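Local coordinates for protein predicted ATPase involved in replication control, Cdc46/Mcm family (Methanopyrus kandleri AV19, PDB 3F8T) that probably binds ATP and single-stranded DNA, as a homologue of the MCM helicases that unwind DNA during replication, at residues 26-31 against 78-83; 34-39 against 60-65. The protein carries 2 engineered substitutions. One frame throughout, in Å; residues are numbered along the deposited sequence.

Contact 1: residues 26-31 against 78-83; sequences FGLPTR and EPALRE
Pro79 O accepts the backbone N-H of Glu83 (N to O 2.9 Å) within the helix, and Phe26 CZ approaches the same oxygen obliquely, at 3.8 Å. No hydrogen bond joins the two segments; the Phe26 ring carries most of the contact. It lies over the backbone of Ala80 in a CH-pi interaction: Ala80 CA sits 3.8 Å from the ring centroid, only 7° off the ring normal. Around this centre, Phe26 CE2 meets Pro79 CB at 3.8 Å, while Phe26 CE1 reaches Glu83 CB at 3.7 Å. The CB of Glu83 points toward Phe26, and with CG anti to the backbone N (chi1 178°) its CB and CG approach CE1 and CZ obliquely. Leu28 adds a smaller patch, its CD1 standing 3.7 Å from the methyl of Ala80. Between Phe26 and Leu28, the positive phi of Gly27 belongs to a Schellman motif that ends helix 19-25. On helix 74-88, Arg82 NE donates to Glu78 OE2 (2.9 Å), as part of a salt bridge, and the guanidinium has Pro79 CA above one face, offset toward its rim. The contact thus seats the turn between helices 19-25 and 30-37 on helix 74-88; Leu28 also packs on Trp69 of helix 64-72, while Leu81 packs on Leu33 and strand 96-99.

Contact 2: residues 34-39 against 60-65; sequences IEIVRT and RELDSD
The Glu61 carboxylate meets Thr39 through OE1, which lies 3.3 Å from Thr39 CB and is hydrogen-bonded to Ser41. A second flat group, the guanidinium of Arg38, has Ile34 CG2 3.4 Å above its plane, over its centre. Glu35 uses its carboxylate for two links: OE2 forms a salt bridge with Arg31, and OE1 receives a hydrogen bond from a water (2.7 Å) that in turn accepts from Asp63 N. Between these polar ends lies Leu62. Its CD2 is pressed to 3.5 Å from Thr39 CG2, a tight carbon pair. The same Leu62 CD2 lies 3.4 Å from Glu35 O, while Leu62 CD1 packs more loosely against Ile36 CG1. In Thr39, chi1 of 60° sets OG1 between the backbone N and the carbonyl carbon, where it donates to Ile36 O (2.6 Å), an oxygen that also accepts Thr39 N; CG2 is thereby turned to Leu62. Thr39 is the N-cap of helix 40-47 and Asp63 that of helix 64-72. The contact therefore joins the end of helix 30-37 to the lead-in of helix 64-72, with Leu57 of strand 55-58 and Ile70 of helix 64-72 packing beside Leu62.

From the N terminus, the chain leaves helix 19-25, turns through residues 26-29 and enters helix 30-37, whose far end takes part in contact 2. Helix 40-47 and strand 55-58 follow before residues 60-65 close contact 2, the shorter loop. After helix 64-72, helix 74-88 comes back to the turn after helix 19-25 in contact 1, a longer loop that encloses the first. Both contacts include part of helix 30-37, although contact 1 touches through the turn before it; Ile36 CG2 lies 3.8 Å from Leu81 CD2 of helix 74-88, so the two contacts meet. Together they tie this turn to helix 74-88 and the later part of helix 30-37 to the lead-in of helix 64-72.

Contact 1: residues 26-31 against 78-83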
loop_
_atom_site.group_PDB
_atom_site.type_symbol
_atom_site.label_atom_id
_atom_site.label_comp_id
_atom_site.label_asym_id
_atom_site.label_seq_id
_atom_site.Cartn_x
_atom_site.Cartn_y
_atom_site.Cartn_z
ATOM N N PHE A 26 -40.860 2.373 -16.239
ATOM C CA PHE A 26 -39.407 2.308 -16.288
ATOM C C PHE A 26 -38.890 1.179 -17.179
ATOM O O PHE A 26 -37.693 0.909 -17.212
ATOM C CB PHE A 26 -38.865 2.197 -14.856
ATOM C CG PHE A 26 -38.917 3.491 -14.107
ATOM C CD1 PHE A 26 -40.028 3.821 -13.326
ATOM C CD2 PHE A 26 -37.875 4.410 -14.216
ATOM C CE1 PHE A 26 -40.085 5.026 -12.647
ATOM C CE2 PHE A 26 -37.921 5.628 -13.535
ATOM C CZ PHE A 26 -39.024 5.936 -12.751
ATOM N N GLY A 27 -39.805 0.543 -17.911
ATOM C CA GLY A 27 -39.465 -0.503 -18.875
ATOM C C GLY A 27 -38.978 -1.787 -18.240
ATOM O O GLY A 27 -38.132 -2.467 -18.812
ATOM N N LEU A 28 -39.522 -2.102 -17.060
ATOM C CA LEU A 28 -39.186 -3.315 -16.306
ATOM C C LEU A 28 -40.333 -4.311 -16.317
ATOM O O LEU A 28 -41.486 -3.907 -16.175
ATOM C CB LEU A 28 -38.881 -2.966 -14.841
ATOM C CG LEU A 28 -37.686 -2.050 -14.590
ATOM C CD1 LEU A 28 -37.607 -1.730 -13.120
ATOM C CD2 LEU A 28 -36.405 -2.726 -15.081
ATOM N N PRO A 29 -40.024 -5.610 -16.447
ATOM C CA PRO A 29 -41.065 -6.619 -16.224
ATOM C C PRO A 29 -41.602 -6.422 -14.821
ATOM O O PRO A 29 -40.817 -6.220 -13.887
ATOM C CB PRO A 29 -40.300 -7.940 -16.309
ATOM C CG PRO A 29 -39.087 -7.636 -17.105
ATOM C CD PRO A 29 -38.723 -6.219 -16.783
ATOM N N THR A 30 -42.921 -6.445 -14.672
ATOM C CA THR A 30 -43.545 -6.275 -13.356
ATOM C C THR A 30 -42.961 -7.208 -12.276
ATOM O O THR A 30 -42.741 -6.782 -11.141
ATOM C CB THR A 30 -45.094 -6.400 -13.428
ATOM O OG1 THR A 30 -45.601 -5.391 -14.311
ATOM C CG2 THR A 30 -45.714 -6.185 -12.065
ATOM N N ARG A 31 -42.699 -8.464 -12.629
ATOM C CA ARG A 31 -42.169 -9.425 -11.651
ATOM C C ARG A 31 -40.826 -8.991 -11.025
ATOM O O ARG A 31 -40.578 -9.242 -9.839
ATOM C CB ARG A 31 -42.097 -10.846 -12.230
ATOM C CG ARG A 31 -41.213 -11.024 -13.452
ATOM C CD ARG A 31 -40.977 -12.520 -13.786
ATOM N NE ARG A 31 -40.105 -13.183 -12.809
ATOM C CZ ARG A 31 -38.782 -13.021 -12.745
ATOM N NH1 ARG A 31 -38.154 -12.216 -13.601
ATOM N NH2 ARG A 31 -38.082 -13.659 -11.815
ATOM N N GLU A 78 -32.433 1.088 -10.621
ATOM C CA GLU A 78 -32.173 2.109 -9.613
ATOM C C GLU A 78 -33.168 3.301 -9.627
ATOM O O GLU A 78 -33.680 3.658 -8.579
ATOM C CB GLU A 78 -30.703 2.557 -9.679
ATOM C CG GLU A 78 -30.208 3.292 -8.443
ATOM C CD GLU A 78 -30.393 4.788 -8.553
ATOM O OE1 GLU A 78 -30.861 5.248 -9.616
ATOM O OE2 GLU A 78 -30.074 5.508 -7.578
ATOM N N PRO A 79 -33.410 3.954 -10.797
ATOM C CA PRO A 79 -34.423 5.032 -10.759
ATOM C C PRO A 79 -35.850 4.557 -10.464
ATOM O O PRO A 79 -36.649 5.324 -9.894
ATOM C CB PRO A 79 -34.337 5.657 -12.161
ATOM C CG PRO A 79 -33.735 4.629 -13.004
ATOM C CD PRO A 79 -32.787 3.854 -12.124
ATOM N N ALA A 80 -36.175 3.318 -10.842
ATOM C CA ALA A 80 -37.495 2.743 -10.508
ATOM C C ALA A 80 -37.658 2.649 -8.997
ATOM O O ALA A 80 -38.689 3.031 -8.440
ATOM C CB ALA A 80 -37.657 1.368 -11.132
ATOM N N LEU A 81 -36.623 2.133 -8.339
ATOM C CA LEU A 81 -36.599 2.035 -6.884
ATOM C C LEU A 81 -36.651 3.413 -6.237
ATOM O O LEU A 81 -37.420 3.624 -5.315
ATOM C CB LEU A 81 -35.381 1.221 -6.418
ATOM C CG LEU A 81 -35.345 -0.228 -6.921
ATOM C CD1 LEU A 81 -34.159 -0.998 -6.345
ATOM C CD2 LEU A 81 -36.669 -0.957 -6.609
ATOM N N ARG A 82 -35.861 4.364 -6.736
ATOM C CA ARG A 82 -35.950 5.739 -6.232
ATOM C C ARG A 82 -37.385 6.283 -6.317
ATOM O O ARG A 82 -37.876 6.928 -5.378
ATOM C CB ARG A 82 -34.973 6.665 -6.966
ATOM C CG ARG A 82 -33.535 6.588 -6.434
ATOM C CD ARG A 82 -32.681 7.780 -6.873
ATOM N NE ARG A 82 -32.018 7.517 -8.146
ATOM C CZ ARG A 82 -32.435 7.965 -9.330
ATOM N NH1 ARG A 82 -31.757 7.658 -10.436
ATOM N NH2 ARG A 82 -33.519 8.732 -9.415
ATOM N N GLU A 83 -38.054 6.004 -7.437
ATOM C CA GLU A 83 -39.445 6.424 -7.639
ATOM C C GLU A 83 -40.396 5.791 -6.612
ATOM O O GLU A 83 -41.224 6.482 -6.020
ATOM C CB GLU A 83 -39.888 6.152 -9.091
ATOM C CG GLU A 83 -41.337 6.509 -9.419
ATOM C CD GLU A 83 -41.710 7.950 -9.076
ATOM O OE1 GLU A 83 -40.833 8.847 -9.111
ATOM O OE2 GLU A 83 -42.895 8.181 -8.774
#

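Contact 2: residues 34-39 against 60-65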
loop_
_atom_site.group_PDB
_atom_site.type_symbol
_atom_site.label_atom_id
_atom_site.label_comp_id
_atom_site.label_asym_id
_atom_site.label_seq_id
_atom_site.Cartn_x
_atom_site.Cartn_y
_atom_site.Cartn_z
ATOM N N ILE A 34 -41.930 -6.574 -8.281
ATOM C CA ILE A 34 -42.636 -7.331 -7.249
ATOM C C ILE A 34 -41.650 -8.166 -6.410
ATOM O O ILE A 34 -41.718 -8.164 -5.190
ATOM C CB ILE A 34 -43.742 -8.253 -7.841
ATOM C CG1 ILE A 34 -44.850 -7.418 -8.485
ATOM C CG2 ILE A 34 -44.355 -9.115 -6.735
ATOM C CD1 ILE A 34 -45.860 -8.243 -9.270
ATOM N N GLU A 35 -40.741 -8.884 -7.060
ATOM C CA GLU A 35 -39.802 -9.712 -6.293
ATOM C C GLU A 35 -38.845 -8.863 -5.447
ATOM O O GLU A 35 -38.496 -9.249 -4.322
ATOM C CB GLU A 35 -39.072 -10.698 -7.199
ATOM C CG GLU A 35 -40.034 -11.768 -7.721
ATOM C CD GLU A 35 -39.415 -12.702 -8.740
ATOM O OE1 GLU A 35 -38.206 -13.038 -8.616
ATOM O OE2 GLU A 35 -40.151 -13.111 -9.673
ATOM N N ILE A 36 -38.464 -7.696 -5.971
ATOM C CA ILE A 36 -37.605 -6.758 -5.226
ATOM C C ILE A 36 -38.261 -6.259 -3.933
ATOM O O ILE A 36 -37.659 -6.307 -2.854
ATOM C CB ILE A 36 -37.156 -5.552 -6.108
ATOM C CG1 ILE A 36 -36.150 -6.023 -7.178
ATOM C CG2 ILE A 36 -36.551 -4.440 -5.224
ATOM C CD1 ILE A 36 -35.784 -4.957 -8.263
ATOM N N VAL A 37 -39.496 -5.788 -4.043
ATOM C CA VAL A 37 -40.222 -5.226 -2.912
ATOM C C VAL A 37 -40.571 -6.271 -1.840
ATOM O O VAL A 37 -40.757 -5.931 -0.672
ATOM C CB VAL A 37 -41.482 -4.468 -3.414
ATOM C CG1 VAL A 37 -42.380 -4.087 -2.278
ATOM C CG2 VAL A 37 -41.043 -3.230 -4.184
ATOM N N ARG A 38 -40.647 -7.537 -2.242
ATOM C CA ARG A 38 -40.909 -8.628 -1.306
ATOM C C ARG A 38 -39.713 -8.982 -0.415
ATOM O O ARG A 38 -39.880 -9.668 0.598
ATOM C CB ARG A 38 -41.355 -9.886 -2.057
ATOM C CG ARG A 38 -42.787 -9.910 -2.557
ATOM C CD ARG A 38 -42.942 -11.205 -3.334
ATOM N NE ARG A 38 -44.224 -11.402 -4.013
ATOM C CZ ARG A 38 -44.363 -12.166 -5.100
ATOM N NH1 ARG A 38 -43.305 -12.762 -5.636
ATOM N NH2 ARG A 38 -45.549 -12.316 -5.677
ATOM N N THR A 39 -38.510 -8.541 -0.792
ATOM C CA THR A 39 -37.304 -8.887 -0.044
ATOM C C THR A 39 -37.307 -8.263 1.351
ATOM O O THR A 39 -37.850 -7.164 1.549
ATOM C CB THR A 39 -36.003 -8.474 -0.782
ATOM O OG1 THR A 39 -35.991 -7.060 -0.993
ATOM C CG2 THR A 39 -35.875 -9.194 -2.124
ATOM N N ARG A 60 -28.759 -11.101 -2.810
ATOM C CA ARG A 60 -28.717 -12.517 -2.407
ATOM C C ARG A 60 -30.087 -12.991 -1.955
ATOM O O ARG A 60 -30.313 -14.202 -1.815
ATOM C CB ARG A 60 -27.773 -12.722 -1.231
ATOM C CG ARG A 60 -26.371 -12.298 -1.438
ATOM C CD ARG A 60 -26.011 -11.546 -0.163
ATOM N NE ARG A 60 -24.607 -11.322 0.008
ATOM C CZ ARG A 60 -24.097 -10.298 0.683
ATOM N NH1 ARG A 60 -24.882 -9.365 1.231
ATOM N NH2 ARG A 60 -22.791 -10.204 0.781
ATOM N N GLU A 61 -30.983 -12.041 -1.694
ATOM C CA GLU A 61 -32.347 -12.347 -1.246
ATOM C C GLU A 61 -33.253 -12.690 -2.433
ATOM O O GLU A 61 -34.434 -12.989 -2.245
ATOM C CB GLU A 61 -32.939 -11.194 -0.404
ATOM C CG GLU A 61 -32.276 -11.052 0.981
ATOM C CD GLU A 61 -32.755 -9.862 1.827
ATOM O OE1 GLU A 61 -33.675 -9.117 1.426
ATOM O OE2 GLU A 61 -32.195 -9.679 2.937
ATOM N N LEU A 62 -32.675 -12.663 -3.639
ATOM C CA LEU A 62 -33.378 -12.978 -4.882
ATOM C C LEU A 62 -32.783 -14.179 -5.627
ATOM O O LEU A 62 -31.616 -14.531 -5.431
ATOM C CB LEU A 62 -33.347 -11.766 -5.825
ATOM C CG LEU A 62 -34.062 -10.506 -5.336
ATOM C CD1 LEU A 62 -33.824 -9.358 -6.268
ATOM C CD2 LEU A 62 -35.558 -10.765 -5.202
ATOM N N ASP A 63 -33.594 -14.780 -6.499
ATOM C CA ASP A 63 -33.133 -15.769 -7.474
ATOM C C ASP A 63 -31.841 -15.291 -8.151
ATOM O O ASP A 63 -31.755 -14.138 -8.589
ATOM C CB ASP A 63 -34.222 -15.999 -8.538
ATOM C CG ASP A 63 -33.717 -16.772 -9.749
ATOM O OD1 ASP A 63 -33.639 -18.023 -9.690
ATOM O OD2 ASP A 63 -33.406 -16.129 -10.778
ATOM N N SER A 64 -30.868 -16.191 -8.269
ATOM C CA SER A 64 -29.537 -15.851 -8.772
ATOM C C SER A 64 -29.541 -15.259 -10.166
ATOM O O SER A 64 -28.779 -14.325 -10.453
ATOM C CB SER A 64 -28.630 -17.086 -8.756
ATOM O OG SER A 64 -28.247 -17.387 -7.433
ATOM N N ASP A 65 -30.374 -15.813 -11.038
ATOM C CA ASP A 65 -30.504 -15.284 -12.396
ATOM C C ASP A 65 -31.151 -13.898 -12.385
ATOM O O ASP A 65 -30.774 -13.026 -13.167
ATOM C CB ASP A 65 -31.286 -16.257 -13.274
ATOM C CG ASP A 65 -30.539 -17.581 -13.495
ATOM O OD1 ASP A 65 -29.291 -17.615 -13.383
ATOM O OD2 ASP A 65 -31.206 -18.594 -13.772
HETATM O O HOH W 1 -36.518 -13.910 -6.701
#